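Local coordinates for endostatin (Mus musculus, PDB 1KOE), which inhibits angiogenesis as the C-terminal fragment of collagen XVIII and probably binds heparin, at residues L80-I94 against S144-A156. Numbering follows the deposited sequence.
Sequences LFSGSQGQLQPGARI and SSLLSGRLLEQKA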
ATOM      1  N   LEU A  80     -10.126  -7.487   1.667  1.00 13.84           N
ATOM      2  CA  LEU A  80      -8.789  -7.374   2.246  1.00 16.15           C
ATOM      3  C   LEU A  80      -8.807  -7.114   3.756  1.00 15.00           C
ATOM      4  O   LEU A  80      -7.873  -7.484   4.473  1.00 15.72           O
ATOM      5  CB  LEU A  80      -8.008  -6.239   1.566  1.00 13.80           C
ATOM      6  CG  LEU A  80      -7.673  -6.301   0.075  1.00 16.30           C
ATOM      7  CD1 LEU A  80      -6.993  -4.990  -0.314  1.00 18.85           C
ATOM      8  CD2 LEU A  80      -6.762  -7.476  -0.232  1.00 19.33           C
ATOM      9  N   PHE A  81      -9.887  -6.505   4.234  1.00 14.28           N
ATOM     10  CA  PHE A  81      -9.994  -6.111   5.636  1.00 15.74           C
ATOM     11  C   PHE A  81     -10.927  -6.961   6.478  1.00 19.66           C
ATOM     12  O   PHE A  81     -11.322  -6.569   7.577  1.00 19.44           O
ATOM     13  CB  PHE A  81     -10.404  -4.625   5.692  1.00 12.34           C
ATOM     14  CG  PHE A  81      -9.489  -3.736   4.913  1.00 12.47           C
ATOM     15  CD1 PHE A  81      -8.274  -3.317   5.465  1.00 11.71           C
ATOM     16  CD2 PHE A  81      -9.807  -3.360   3.603  1.00 12.13           C
ATOM     17  CE1 PHE A  81      -7.379  -2.543   4.716  1.00 12.62           C
ATOM     18  CE2 PHE A  81      -8.931  -2.596   2.852  1.00 12.68           C
ATOM     19  CZ  PHE A  81      -7.705  -2.180   3.399  1.00 11.54           C
ATOM     20  N   SER A  82     -11.188  -8.170   5.996  1.00 20.96           N
ATOM     21  CA  SER A  82     -12.085  -9.129   6.644  1.00 20.25           C
ATOM     22  C   SER A  82     -11.481  -9.810   7.873  1.00 19.87           C
ATOM     23  O   SER A  82     -12.189 -10.456   8.664  1.00 20.23           O
ATOM     24  CB  SER A  82     -12.410 -10.221   5.635  1.00 18.96           C
ATOM     25  OG  SER A  82     -11.190 -10.824   5.222  1.00 24.95           O
ATOM     26  N   GLY A  83     -10.163  -9.750   7.977  1.00 16.90           N
ATOM     27  CA  GLY A  83      -9.484 -10.399   9.076  1.00 18.69           C
ATOM     28  C   GLY A  83      -8.496 -11.415   8.523  1.00 19.82           C
ATOM     29  O   GLY A  83      -7.704 -11.965   9.269  1.00 22.45           O
ATOM     30  N   SER A  84      -8.524 -11.630   7.208  1.00 20.73           N
ATOM     31  CA  SER A  84      -7.629 -12.571   6.515  1.00 20.97           C
ATOM     32  C   SER A  84      -6.203 -12.007   6.422  1.00 20.66           C
ATOM     33  O   SER A  84      -5.274 -12.698   5.984  1.00 19.09           O
ATOM     34  CB  SER A  84      -8.139 -12.795   5.089  1.00 18.70           C
ATOM     35  OG  SER A  84      -8.075 -11.579   4.341  1.00 29.42           O
ATOM     36  N   GLN A  85      -6.068 -10.725   6.765  1.00 15.11           N
ATOM     37  CA  GLN A  85      -4.804  -9.996   6.717  1.00 14.71           C
ATOM     38  C   GLN A  85      -4.399  -9.638   5.282  1.00 13.28           C
ATOM     39  O   GLN A  85      -3.210  -9.600   4.966  1.00 13.22           O
ATOM     40  CB  GLN A  85      -3.667 -10.740   7.447  1.00 16.07           C
ATOM     41  CG  GLN A  85      -3.976 -11.034   8.915  1.00 23.55           C
ATOM     42  CD  GLN A  85      -2.754 -11.319   9.742  1.00 27.05           C
ATOM     43  OE1 GLN A  85      -1.799 -11.935   9.270  1.00 39.97           O
ATOM     44  NE2 GLN A  85      -2.777 -10.890  10.996  1.00 34.40           N
ATOM     45  N   GLY A  86      -5.396  -9.356   4.433  1.00 12.76           N
ATOM     46  CA  GLY A  86      -5.151  -8.969   3.046  1.00 11.74           C
ATOM     47  C   GLY A  86      -4.480 -10.037   2.216  1.00 12.55           C
ATOM     48  O   GLY A  86      -3.508  -9.783   1.497  1.00 10.85           O
ATOM     49  N   GLN A  87      -4.998 -11.253   2.344  1.00 15.41           N
ATOM     50  CA  GLN A  87      -4.476 -12.411   1.637  1.00 18.36           C
ATOM     51  C   GLN A  87      -4.688 -12.295   0.128  1.00 19.75           C
ATOM     52  O   GLN A  87      -5.796 -12.014  -0.339  1.00 23.25           O
ATOM     53  CB  GLN A  87      -5.162 -13.671   2.186  1.00 24.28           C
ATOM     54  CG  GLN A  87      -4.690 -15.001   1.600  1.00 30.95           C
ATOM     55  CD  GLN A  87      -3.273 -15.363   2.000  1.00 37.18           C
ATOM     56  OE1 GLN A  87      -2.332 -15.221   1.209  1.00 41.40           O
ATOM     57  NE2 GLN A  87      -3.108 -15.843   3.230  1.00 34.95           N
ATOM     58  N   LEU A  88      -3.614 -12.440  -0.632  1.00 18.83           N
ATOM     59  CA  LEU A  88      -3.733 -12.384  -2.078  1.00 23.64           C
ATOM     60  C   LEU A  88      -3.650 -13.810  -2.573  1.00 26.18           C
ATOM     61  O   LEU A  88      -3.227 -14.704  -1.851  1.00 27.58           O
ATOM     62  CB  LEU A  88      -2.627 -11.542  -2.711  1.00 23.44           C
ATOM     63  CG  LEU A  88      -2.501 -10.069  -2.304  1.00 21.44           C
ATOM     64  CD1 LEU A  88      -1.350  -9.447  -3.058  1.00 30.04           C
ATOM     65  CD2 LEU A  88      -3.773  -9.292  -2.569  1.00 23.51           C
ATOM     66  N   GLN A  89      -4.154 -14.045  -3.770  1.00 33.02           N
ATOM     67  CA  GLN A  89      -4.103 -15.383  -4.333  1.00 35.26           C
ATOM     68  C   GLN A  89      -2.658 -15.670  -4.722  1.00 34.91           C
ATOM     69  O   GLN A  89      -1.919 -14.755  -5.103  1.00 34.64           O
ATOM     70  CB  GLN A  89      -4.995 -15.463  -5.565  1.00 41.02           C
ATOM     71  CG  GLN A  89      -5.700 -16.796  -5.708  1.00 50.30           C
ATOM     72  CD  GLN A  89      -6.254 -17.012  -7.082  1.00 62.18           C
ATOM     73  OE1 GLN A  89      -7.463 -16.957  -7.282  1.00 69.77           O
ATOM     74  NE2 GLN A  89      -5.375 -17.267  -8.045  1.00 63.73           N
ATOM     75  N   PRO A  90      -2.238 -16.942  -4.644  1.00 36.79           N
ATOM     76  CA  PRO A  90      -0.870 -17.338  -4.994  1.00 36.81           C
ATOM     77  C   PRO A  90      -0.507 -16.840  -6.387  1.00 34.94           C
ATOM     78  O   PRO A  90      -1.364 -16.771  -7.275  1.00 32.98           O
ATOM     79  CB  PRO A  90      -0.931 -18.874  -4.964  1.00 38.12           C
ATOM     80  CG  PRO A  90      -1.944 -19.135  -3.922  1.00 42.81           C
ATOM     81  CD  PRO A  90      -3.028 -18.118  -4.233  1.00 40.94           C
ATOM     82  N   GLY A  91       0.753 -16.465  -6.559  1.00 32.98           N
ATOM     83  CA  GLY A  91       1.200 -16.004  -7.857  1.00 30.54           C
ATOM     84  C   GLY A  91       0.830 -14.574  -8.180  1.00 28.50           C
ATOM     85  O   GLY A  91       1.251 -14.072  -9.225  1.00 30.52           O
ATOM     86  N   ALA A  92       0.029 -13.935  -7.322  1.00 25.56           N
ATOM     87  CA  ALA A  92      -0.375 -12.530  -7.508  1.00 22.10           C
ATOM     88  C   ALA A  92       0.891 -11.705  -7.679  1.00 18.87           C
ATOM     89  O   ALA A  92       1.873 -11.947  -6.990  1.00 21.82           O
ATOM     90  CB  ALA A  92      -1.150 -12.029  -6.280  1.00 21.32           C
ATOM     91  N   ARG A  93       0.877 -10.771  -8.620  1.00 16.13           N
ATOM     92  CA  ARG A  93       2.024  -9.900  -8.903  1.00 14.81           C
ATOM     93  C   ARG A  93       1.660  -8.442  -8.647  1.00 12.29           C
ATOM     94  O   ARG A  93       0.527  -8.019  -8.905  1.00 13.37           O
ATOM     95  CB  ARG A  93       2.409  -9.978 -10.380  1.00 14.64           C
ATOM     96  CG  ARG A  93       2.939 -11.287 -10.818  1.00 26.70           C
ATOM     97  CD  ARG A  93       3.498 -11.157 -12.202  1.00 26.86           C
ATOM     98  NE  ARG A  93       2.482 -10.909 -13.227  1.00 27.65           N
ATOM     99  CZ  ARG A  93       2.754 -10.923 -14.530  1.00 34.32           C
ATOM    100  NH1 ARG A  93       3.999 -11.168 -14.931  1.00 31.38           N
ATOM    101  NH2 ARG A  93       1.810 -10.678 -15.431  1.00 28.97           N
ATOM    102  N   ILE A  94       2.621  -7.677  -8.154  1.00  9.91           N
ATOM    103  CA  ILE A  94       2.396  -6.259  -7.946  1.00 10.26           C
ATOM    104  C   ILE A  94       3.471  -5.526  -8.719  1.00  9.79           C
ATOM    105  O   ILE A  94       4.659  -5.833  -8.601  1.00 10.47           O
ATOM    106  CB  ILE A  94       2.415  -5.861  -6.455  1.00 13.89           C
ATOM    107  CG1 ILE A  94       1.236  -6.548  -5.739  1.00 16.94           C
ATOM    108  CG2 ILE A  94       2.353  -4.319  -6.319  1.00 13.66           C
ATOM    109  CD1 ILE A  94       1.104  -6.213  -4.285  1.00 20.65           C
ATOM    110  N   SER A 144       4.106  -5.522   6.215  1.00  9.84           N
ATOM    111  CA  SER A 144       3.724  -6.869   5.838  1.00  9.93           C
ATOM    112  C   SER A 144       4.677  -7.462   4.805  1.00 13.00           C
ATOM    113  O   SER A 144       5.071  -6.788   3.855  1.00 11.02           O
ATOM    114  CB  SER A 144       2.320  -6.833   5.251  1.00  8.72           C
ATOM    115  OG  SER A 144       1.901  -8.141   4.884  1.00 10.75           O
ATOM    116  N   SER A 145       4.994  -8.746   4.960  1.00 10.37           N
ATOM    117  CA  SER A 145       5.863  -9.410   4.019  1.00  9.96           C
ATOM    118  C   SER A 145       5.060  -9.887   2.834  1.00 10.90           C
ATOM    119  O   SER A 145       4.167 -10.711   2.969  1.00 12.82           O
ATOM    120  CB  SER A 145       6.530 -10.628   4.648  1.00 11.10           C
ATOM    121  OG  SER A 145       7.453 -11.188   3.730  1.00 15.65           O
ATOM    122  N   LEU A 146       5.427  -9.411   1.659  1.00 11.53           N
ATOM    123  CA  LEU A 146       4.766  -9.815   0.439  1.00 14.28           C
ATOM    124  C   LEU A 146       5.127 -11.275   0.102  1.00 16.05           C
ATOM    125  O   LEU A 146       4.432 -11.930  -0.686  1.00 16.78           O
ATOM    126  CB  LEU A 146       5.192  -8.877  -0.688  1.00 19.36           C
ATOM    127  CG  LEU A 146       4.106  -8.397  -1.639  1.00 28.95           C
ATOM    128  CD1 LEU A 146       2.841  -8.015  -0.875  1.00 25.11           C
ATOM    129  CD2 LEU A 146       4.671  -7.219  -2.413  1.00 33.05           C
ATOM    130  N   LEU A 147       6.207 -11.783   0.696  1.00 14.06           N
ATOM    131  CA  LEU A 147       6.618 -13.163   0.460  1.00 16.31           C
ATOM    132  C   LEU A 147       5.584 -14.131   1.035  1.00 18.57           C
ATOM    133  O   LEU A 147       5.426 -15.241   0.530  1.00 22.25           O
ATOM    134  CB  LEU A 147       8.012 -13.440   1.044  1.00 13.83           C
ATOM    135  CG  LEU A 147       9.134 -12.579   0.445  1.00 14.35           C
ATOM    136  CD1 LEU A 147      10.410 -12.767   1.212  1.00 16.51           C
ATOM    137  CD2 LEU A 147       9.331 -12.894  -0.999  1.00 16.99           C
ATOM    138  N   SER A 148       4.846 -13.698   2.053  1.00 16.42           N
ATOM    139  CA  SER A 148       3.815 -14.540   2.661  1.00 18.85           C
ATOM    140  C   SER A 148       2.468 -14.439   1.921  1.00 19.12           C
ATOM    141  O   SER A 148       1.490 -15.057   2.331  1.00 22.78           O
ATOM    142  CB  SER A 148       3.625 -14.162   4.131  1.00 17.75           C
ATOM    143  OG  SER A 148       2.929 -12.930   4.261  1.00 22.16           O
ATOM    144  N   GLY A 149       2.423 -13.650   0.849  1.00 18.11           N
ATOM    145  CA  GLY A 149       1.198 -13.471   0.088  1.00 17.95           C
ATOM    146  C   GLY A 149       0.154 -12.556   0.715  1.00 19.04           C
ATOM    147  O   GLY A 149      -0.954 -12.467   0.196  1.00 20.27           O
ATOM    148  N   ARG A 150       0.514 -11.806   1.759  1.00 15.86           N
ATOM    149  CA  ARG A 150      -0.444 -10.923   2.437  1.00 12.80           C
ATOM    150  C   ARG A 150      -0.003  -9.465   2.430  1.00 12.17           C
ATOM    151  O   ARG A 150       1.195  -9.174   2.450  1.00 13.69           O
ATOM    152  CB  ARG A 150      -0.623 -11.361   3.896  1.00 12.46           C
ATOM    153  CG  ARG A 150      -1.180 -12.748   4.054  1.00 14.92           C
ATOM    154  CD  ARG A 150      -1.016 -13.242   5.486  1.00 25.50           C
ATOM    155  NE  ARG A 150       0.388 -13.406   5.864  1.00 25.57           N
ATOM    156  CZ  ARG A 150       0.814 -13.701   7.090  1.00 27.33           C
ATOM    157  NH1 ARG A 150      -0.050 -13.874   8.080  1.00 25.30           N
ATOM    158  NH2 ARG A 150       2.113 -13.815   7.328  1.00 25.11           N
ATOM    159  N   LEU A 151      -0.978  -8.557   2.455  1.00 10.50           N
ATOM    160  CA  LEU A 151      -0.714  -7.113   2.483  1.00 12.07           C
ATOM    161  C   LEU A 151      -0.815  -6.516   3.878  1.00 11.63           C
ATOM    162  O   LEU A 151      -0.267  -5.451   4.125  1.00 11.03           O
ATOM    163  CB  LEU A 151      -1.729  -6.362   1.619  1.00 11.10           C
ATOM    164  CG  LEU A 151      -1.712  -6.572   0.118  1.00 13.11           C
ATOM    165  CD1 LEU A 151      -2.855  -5.764  -0.498  1.00 14.89           C
ATOM    166  CD2 LEU A 151      -0.385  -6.127  -0.431  1.00 16.30           C
ATOM    167  N   LEU A 152      -1.505  -7.204   4.787  1.00 10.91           N
ATOM    168  CA  LEU A 152      -1.745  -6.670   6.127  1.00 11.22           C
ATOM    169  C   LEU A 152      -1.255  -7.512   7.308  1.00 11.78           C
ATOM    170  O   LEU A 152      -1.850  -7.499   8.380  1.00 12.35           O
ATOM    171  CB  LEU A 152      -3.240  -6.316   6.294  1.00 12.01           C
ATOM    172  CG  LEU A 152      -3.849  -5.263   5.348  1.00 12.63           C
ATOM    173  CD1 LEU A 152      -5.363  -5.259   5.481  1.00 12.30           C
ATOM    174  CD2 LEU A 152      -3.271  -3.871   5.665  1.00 12.35           C
ATOM    175  N   GLU A 153      -0.168  -8.241   7.102  1.00 11.86           N
ATOM    176  CA  GLU A 153       0.456  -9.016   8.160  1.00 13.35           C
ATOM    177  C   GLU A 153       0.799  -7.990   9.251  1.00 14.01           C
ATOM    178  O   GLU A 153       1.020  -6.803   8.967  1.00 14.47           O
ATOM    179  CB  GLU A 153       1.714  -9.668   7.594  1.00 17.02           C
ATOM    180  CG  GLU A 153       2.478 -10.577   8.520  1.00 40.20           C
ATOM    181  CD  GLU A 153       3.609 -11.299   7.800  1.00 49.50           C
ATOM    182  OE1 GLU A 153       3.994 -10.879   6.692  1.00 39.91           O
ATOM    183  OE2 GLU A 153       4.136 -12.294   8.343  1.00 62.69           O
ATOM    184  N   GLN A 154       0.834  -8.426  10.495  1.00 13.28           N
ATOM    185  CA  GLN A 154       1.097  -7.511  11.600  1.00 13.39           C
ATOM    186  C   GLN A 154       2.510  -7.524  12.164  1.00 15.73           C
ATOM    187  O   GLN A 154       2.738  -8.034  13.266  1.00 21.34           O
ATOM    188  CB  GLN A 154       0.074  -7.778  12.691  1.00 12.23           C
ATOM    189  CG  GLN A 154      -1.335  -7.549  12.183  1.00 13.53           C
ATOM    190  CD  GLN A 154      -1.578  -6.095  11.899  1.00 12.24           C
ATOM    191  OE1 GLN A 154      -1.460  -5.275  12.791  1.00 13.87           O
ATOM    192  NE2 GLN A 154      -1.878  -5.762  10.653  1.00 10.73           N
ATOM    193  N   LYS A 155       3.457  -6.993  11.394  1.00 13.25           N
ATOM    194  CA  LYS A 155       4.845  -6.918  11.810  1.00 13.64           C
ATOM    195  C   LYS A 155       5.242  -5.488  12.156  1.00 16.34           C
ATOM    196  O   LYS A 155       5.051  -4.577  11.355  1.00 16.97           O
ATOM    197  CB  LYS A 155       5.771  -7.414  10.696  1.00 15.76           C
ATOM    198  N   ALA A 156       5.791  -5.285  13.352  1.00 15.29           N
ATOM    199  CA  ALA A 156       6.261  -3.964  13.760  1.00 15.09           C
ATOM    200  C   ALA A 156       7.713  -3.925  13.293  1.00 18.98           C
ATOM    201  O   ALA A 156       8.548  -4.691  13.803  1.00 22.49           O
ATOM    202  CB  ALA A 156       6.193  -3.824  15.254  1.00 17.19           C
TER
HETATM  203  O   HOH W   1       0.380 -11.197  11.303  1.00 28.58           O
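The Arg150 guanidinium lies alongside the Gln85 amide, both side chains pointing the same way, the planes 37° apart, with Arg150 NH1 2.9 Å from Gln85 OE1. One guanidinium face carries Glu153 CG, while Ser148 OG lies at its edge, in plane, and accepts from Arg150 NE at 3.0 Å. A salt bridge of 2.7 Å joins Arg150 NH2 to Glu153 OE2; the bend at chi3 (-65°) turns the group toward these partners, which should restrict its rotation. Gln85 OE1 accepts from a water that in turn accepts from the backbone N of Gln154, so a long polar side chain suits this partly exposed border. The Phe81 ring has Leu80 CB over one face, offset toward the rim, and Leu152 CD1 approaches it obliquely, 3.5 Å from Phe81 CE1.

Between these groups the backbones join. Leu152 N donates to Gln85 O at 2.9 Å and Leu151 N to Gly86 O at 3.0 Å. Leu88 N reaches Gly149 O at 2.8 Å in a straighter bond (163° at the hydrogen). Gly86 and Gly149 both adopt positive phi, and the bare Gly86 backbone lets Leu151 pack close. On the buried side Leu151 divides its methyls: CD1 meets Leu80 and Leu88, while CD2 lies 4.1 Å from Ile94 CD1. Branched aliphatic groups suit this interior, where Leu151 and Ile94 also touch Leu166 of strand 166-169.

A single beta bridge, Gln87 with Arg150, thus ties the long loop after helix 77-80 to the connection between strands 140-145 and 155-158 of the three-stranded antiparallel sheet. Such loop-to-hairpin packing, apolar within and polar at the partly exposed border, is consistent with the loop-rich C-type lectin-like fold of endostatin.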